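Local coordinates for Mgp-operon protein 3 (Mycoplasma pneumoniae, PDB 6RJ1) that probably takes part in host-cell attachment as the P40/P90 partner of the adhesin P1, apparently through recognition of sugars, at residues Gly26-Val30 and Val31-His35; Lys489-Trp493 and Ala494-Leu498. All blocks are in the same frame, centred on the assembly; numbering follows the deposited sequence. Where two conformers were deposited one is given.

Contact 1 of 2, residues Gly26-Val30 and Val31-His35; sequences GGLDV and VRAAH
D29 and R32 meet where a short strand runs straight into a single helical turn, a compact example of how one acidic residue can start a helix. D29 is the N-cap. With chi1 at -173°, its CG lies trans to the backbone N and is swung forward over the opening turn. Its CB is 3.9 Å from CB of R32, and CG follows the same flank, packing at 3.6 Å against that CB. At the tip the two oxygens part company. OD1 of D29 turns to the backbone and accepts the amide N of R32 at 3.3 Å; this bond is almost straight but comes from above the carboxylate plane. The amide N of V31 adds only a weak bond to the same oxygen. OD2 of D29 lies 3.2 Å from CD of R32 and at the edge of its guanidinium, with a loose salt bridge of 3.5 Å to NH1; the two planes are nearly perpendicular. R32 occupies two conformations, so both contacts are doubtful.

A33 N binds D29 O at 2.8 Å and A34 N binds V30 O at 3.1 Å, while H35, at positive phi, ends the helix in a Schellman motif. Beside the cap, CD1 of L28 touches CB of A33 at 3.9 Å. Strand 28-29 is an outer strand of a small antiparallel sheet and pairs with strand 13-17. From here L28 and A33 reach F118 of strand 114-121, and V30 and V31 press on V57 of strand 52-59, seating the helical turn against the eight-stranded mixed sheet.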
loop_
_atom_site.group_PDB
_atom_site.type_symbol
_atom_site.label_atom_id
_atom_site.label_comp_id
_atom_site.label_asym_id
_atom_site.label_seq_id
_atom_site.Cartn_x
_atom_site.Cartn_y
_atom_site.Cartn_z
ATOM N N GLY A 26 -1.123 35.531 10.272
ATOM C CA GLY A 26 -2.033 34.507 10.790
ATOM C C GLY A 26 -2.167 33.227 9.978
ATOM O O GLY A 26 -2.832 32.282 10.423
ATOM N N GLY A 27 -1.559 33.204 8.792
ATOM C CA GLY A 27 -1.579 32.054 7.899
ATOM C C GLY A 27 -2.805 31.972 7.020
ATOM O O GLY A 27 -3.787 32.695 7.223
ATOM N N LEU A 28 -2.767 31.064 6.048
ATOM C CA LEU A 28 -3.857 30.876 5.104
ATOM C C LEU A 28 -4.753 29.697 5.506
ATOM O O LEU A 28 -4.275 28.563 5.538
ATOM C CB LEU A 28 -3.255 30.690 3.690
ATOM C CG LEU A 28 -4.151 30.141 2.571
ATOM C CD1 LEU A 28 -4.888 31.251 1.856
ATOM C CD2 LEU A 28 -3.343 29.321 1.595
ATOM N N ASP A 29 -6.054 29.964 5.794
ATOM C CA ASP A 29 -7.026 28.911 6.092
ATOM C C ASP A 29 -7.545 28.457 4.746
ATOM O O ASP A 29 -8.450 29.069 4.173
ATOM C CB ASP A 29 -8.176 29.378 7.004
ATOM C CG ASP A 29 -9.118 28.269 7.490
ATOM O OD1 ASP A 29 -9.290 27.253 6.761
ATOM O OD2 ASP A 29 -9.684 28.417 8.590
ATOM N N VAL A 30 -6.915 27.403 4.229
ATOM C CA VAL A 30 -7.142 26.789 2.927
ATOM C C VAL A 30 -8.642 26.516 2.657
ATOM O O VAL A 30 -9.131 26.851 1.575
ATOM C CB VAL A 30 -6.235 25.535 2.816
ATOM C CG1 VAL A 30 -6.650 24.610 1.691
ATOM C CG2 VAL A 30 -4.773 25.936 2.658
ATOM N N VAL A 31 -9.370 25.977 3.655
ATOM C CA VAL A 31 -10.795 25.639 3.554
ATOM C C VAL A 31 -11.674 26.914 3.480
ATOM O O VAL A 31 -12.526 27.003 2.586
ATOM C CB VAL A 31 -11.216 24.636 4.664
ATOM C CG1 VAL A 31 -12.729 24.434 4.715
ATOM C CG2 VAL A 31 -10.516 23.300 4.471
ATOM N N ARG A 32 -11.461 27.878 4.396
ATOM C CA ARG A 32 -12.187 29.151 4.432
ATOM C C ARG A 32 -11.937 29.969 3.154
ATOM O O ARG A 32 -12.893 30.486 2.569
ATOM C CB ARG A 32 -11.780 29.971 5.670
ATOM C CG ARG A 32 -12.896 30.164 6.688
ATOM C CD ARG A 32 -12.661 29.349 7.946
ATOM N NE ARG A 32 -13.677 29.607 8.965
ATOM C CZ ARG A 32 -13.595 29.215 10.234
ATOM N NH1 ARG A 32 -12.525 28.557 10.665
ATOM N NH2 ARG A 32 -14.572 29.496 11.085
ATOM N N ALA A 33 -10.655 30.063 2.719
ATOM C CA ALA A 33 -10.221 30.823 1.531
ATOM C C ALA A 33 -10.776 30.273 0.225
ATOM O O ALA A 33 -11.022 31.051 -0.697
ATOM C CB ALA A 33 -8.704 30.888 1.463
ATOM N N ALA A 34 -10.968 28.940 0.144
ATOM C CA ALA A 34 -11.501 28.279 -1.051
ATOM C C ALA A 34 -13.031 28.303 -1.097
ATOM O O ALA A 34 -13.618 27.827 -2.070
ATOM C CB ALA A 34 -10.989 26.853 -1.132
ATOM N N HIS A 35 -13.671 28.905 -0.066
ATOM C CA HIS A 35 -15.123 29.025 0.104
ATOM C C HIS A 35 -15.758 27.633 0.205
ATOM O O HIS A 35 -16.756 27.323 -0.455
ATOM C CB HIS A 35 -15.758 29.901 -0.989
ATOM C CG HIS A 35 -15.119 31.241 -1.127
ATOM N ND1 HIS A 35 -15.473 32.303 -0.302
ATOM C CD2 HIS A 35 -14.156 31.651 -1.985
ATOM C CE1 HIS A 35 -14.729 33.325 -0.696
ATOM N NE2 HIS A 35 -13.918 32.981 -1.702
#

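Contact 2 of 2, residues Lys489-Trp493 and Ala494-Leu498; sequences KATWW and AKTEL
Two first torsions bring T496 and W493 side by side: chi1 of -49° sets OG1 of T496 beside its own backbone N and turns it back toward the carbonyl of W492, while chi1 of -85° puts CG of W493 opposite its carbonyl carbon, so that the indole faces the threonine methyl CG2. The hydroxyl OG1 of T496 donates to W492 O over 3.0 Å, tilted from the carbonyl plane. K495 N reaches W492 O at 3.2 Å from the opposite face, well above the plane, so two donors hold this buried carbonyl between them. One residue on, T496 N binds W493 O at 2.9 Å.

The two amide bonds, K495 N to W492 O and T496 N to W493 O, each reach back three residues and define two overlapping beta turns, 492-495 and 493-496, with W493 and A494 in helical backbone conformation. The turns join strand 487-492 of the eight-stranded mixed sheet to strand 496-498, which runs parallel to strand 723-732 in another sheet. This lies within the range of the MgpC adhesin family, which is grouped with the beta-propellers.

Carbon atoms line the sides of the turn. CE3 of W493 lies 4.0 Å from CB of T496, its ring obliquely disposed, and CZ3 approaches the threonine methyl. K495 runs extended as far as CD, which lies 4.0 Å from CD1 of W492; the bend at chi3 (85°) then turns CE and NZ away. T491 sets its methyl CG2 3.8 Å from the hydroxyl OG1 of T496.

The polar ends continue outward: NZ of K495 binds S719 O and NE1 of W492 binds Y138 O, while T496 OG1 also pairs with the hydroxyl of Y478. The W493 ring meets Y478 as well, and stands edge-to-face with Y538.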
loop_
_atom_site.group_PDB
_atom_site.type_symbol
_atom_site.label_atom_id
_atom_site.label_comp_id
_atom_site.label_asym_id
_atom_site.label_seq_id
_atom_site.Cartn_x
_atom_site.Cartn_y
_atom_site.Cartn_z
ATOM N N LYS A 489 -12.210 12.768 -13.735
ATOM C CA LYS A 489 -12.488 11.396 -13.296
ATOM C C LYS A 489 -11.173 10.702 -12.995
ATOM O O LYS A 489 -10.137 11.058 -13.579
ATOM C CB LYS A 489 -13.236 10.604 -14.377
ATOM C CG LYS A 489 -14.676 11.032 -14.603
ATOM C CD LYS A 489 -15.218 10.440 -15.890
ATOM C CE LYS A 489 -16.615 10.929 -16.158
ATOM N NZ LYS A 489 -17.237 10.223 -17.301
ATOM N N ALA A 490 -11.210 9.717 -12.080
ATOM C CA ALA A 490 -10.040 8.935 -11.712
ATOM C C ALA A 490 -9.775 7.848 -12.753
ATOM O O ALA A 490 -10.681 7.453 -13.507
ATOM C CB ALA A 490 -10.258 8.301 -10.349
ATOM N N THR A 491 -8.528 7.367 -12.790
ATOM C CA THR A 491 -8.079 6.265 -13.641
ATOM C C THR A 491 -8.021 5.034 -12.746
ATOM O O THR A 491 -7.480 5.109 -11.646
ATOM C CB THR A 491 -6.687 6.558 -14.236
ATOM O OG1 THR A 491 -6.660 7.878 -14.776
ATOM C CG2 THR A 491 -6.265 5.534 -15.294
ATOM N N TRP A 492 -8.571 3.905 -13.216
ATOM C CA TRP A 492 -8.554 2.641 -12.480
ATOM C C TRP A 492 -7.152 2.050 -12.481
ATOM O O TRP A 492 -6.504 2.040 -13.530
ATOM C CB TRP A 492 -9.502 1.636 -13.142
ATOM C CG TRP A 492 -10.949 1.988 -13.020
ATOM C CD1 TRP A 492 -11.727 2.595 -13.960
ATOM C CD2 TRP A 492 -11.799 1.720 -11.901
ATOM N NE1 TRP A 492 -13.013 2.727 -13.492
ATOM C CE2 TRP A 492 -13.084 2.205 -12.225
ATOM C CE3 TRP A 492 -11.601 1.111 -10.651
ATOM C CZ2 TRP A 492 -14.169 2.094 -11.350
ATOM C CZ3 TRP A 492 -12.672 1.018 -9.777
ATOM C CH2 TRP A 492 -13.938 1.501 -10.130
ATOM N N TRP A 493 -6.698 1.516 -11.329
ATOM C CA TRP A 493 -5.406 0.830 -11.257
ATOM C C TRP A 493 -5.444 -0.476 -12.075
ATOM O O TRP A 493 -4.442 -0.836 -12.701
ATOM C CB TRP A 493 -4.993 0.547 -9.811
ATOM C CG TRP A 493 -4.291 1.690 -9.140
ATOM C CD1 TRP A 493 -4.685 2.339 -8.008
ATOM C CD2 TRP A 493 -3.063 2.310 -9.554
ATOM N NE1 TRP A 493 -3.779 3.319 -7.683
ATOM C CE2 TRP A 493 -2.770 3.322 -8.614
ATOM C CE3 TRP A 493 -2.168 2.094 -10.624
ATOM C CZ2 TRP A 493 -1.638 4.143 -8.726
ATOM C CZ3 TRP A 493 -1.039 2.892 -10.725
ATOM C CH2 TRP A 493 -0.787 3.913 -9.794
ATOM N N ALA A 494 -6.624 -1.145 -12.105
ATOM C CA ALA A 494 -6.881 -2.379 -12.856
ATOM C C ALA A 494 -6.758 -2.163 -14.364
ATOM O O ALA A 494 -6.614 -3.133 -15.108
ATOM C CB ALA A 494 -8.260 -2.930 -12.511
ATOM N N LYS A 495 -6.841 -0.900 -14.813
ATOM C CA LYS A 495 -6.702 -0.509 -16.221
ATOM C C LYS A 495 -5.319 0.144 -16.469
ATOM O O LYS A 495 -5.068 0.654 -17.562
ATOM C CB LYS A 495 -7.849 0.412 -16.650
ATOM C CG LYS A 495 -9.145 -0.325 -16.942
ATOM C CD LYS A 495 -10.338 0.611 -17.103
ATOM C CE LYS A 495 -10.484 1.173 -18.497
ATOM N NZ LYS A 495 -11.834 1.763 -18.723
ATOM N N THR A 496 -4.423 0.116 -15.446
ATOM C CA THR A 496 -3.060 0.637 -15.544
ATOM C C THR A 496 -2.085 -0.528 -15.420
ATOM O O THR A 496 -1.814 -1.012 -14.316
ATOM C CB THR A 496 -2.791 1.771 -14.544
ATOM O OG1 THR A 496 -3.839 2.732 -14.610
ATOM C CG2 THR A 496 -1.462 2.460 -14.801
ATOM N N GLU A 497 -1.593 -0.999 -16.574
ATOM C CA GLU A 497 -0.640 -2.091 -16.686
ATOM C C GLU A 497 0.752 -1.550 -16.363
ATOM O O GLU A 497 1.205 -0.574 -16.964
ATOM C CB GLU A 497 -0.699 -2.707 -18.091
ATOM C CG GLU A 497 0.018 -4.041 -18.247
ATOM C CD GLU A 497 0.212 -4.439 -19.699
ATOM O OE1 GLU A 497 1.140 -3.902 -20.350
ATOM O OE2 GLU A 497 -0.574 -5.281 -20.193
ATOM N N LEU A 498 1.403 -2.158 -15.373
ATOM C CA LEU A 498 2.735 -1.760 -14.937
ATOM C C LEU A 498 3.751 -2.814 -15.342
ATOM O O LEU A 498 3.385 -3.957 -15.640
ATOM C CB LEU A 498 2.772 -1.554 -13.404
ATOM C CG LEU A 498 1.797 -0.527 -12.803
ATOM C CD1 LEU A 498 1.912 -0.476 -11.317
ATOM C CD2 LEU A 498 2.018 0.872 -13.358
#

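Overall arrangement
Both contacts are places where a strand gives way to a short helical or turn conformation: a capped helix start in contact 1, a double beta turn in contact 2. The centre of contact 1 lies about 31 Å from the centre of the chain, and it is partly buried; its polar side is carried by a carboxylate, its other side by aliphatic side chains. The centre of contact 2 is about 15 Å from the chain centre; every touching residue is buried, and a threonine hydroxyl, carbonyl oxygens and indole rings do the work. The centres of contact 1 and contact 2 are about 33 Å apart. They share the eight-stranded mixed sheet: residues 26-35 pack on its strands 52-59 and 114-121, whereas residues 489-498 leave its strand 487-492.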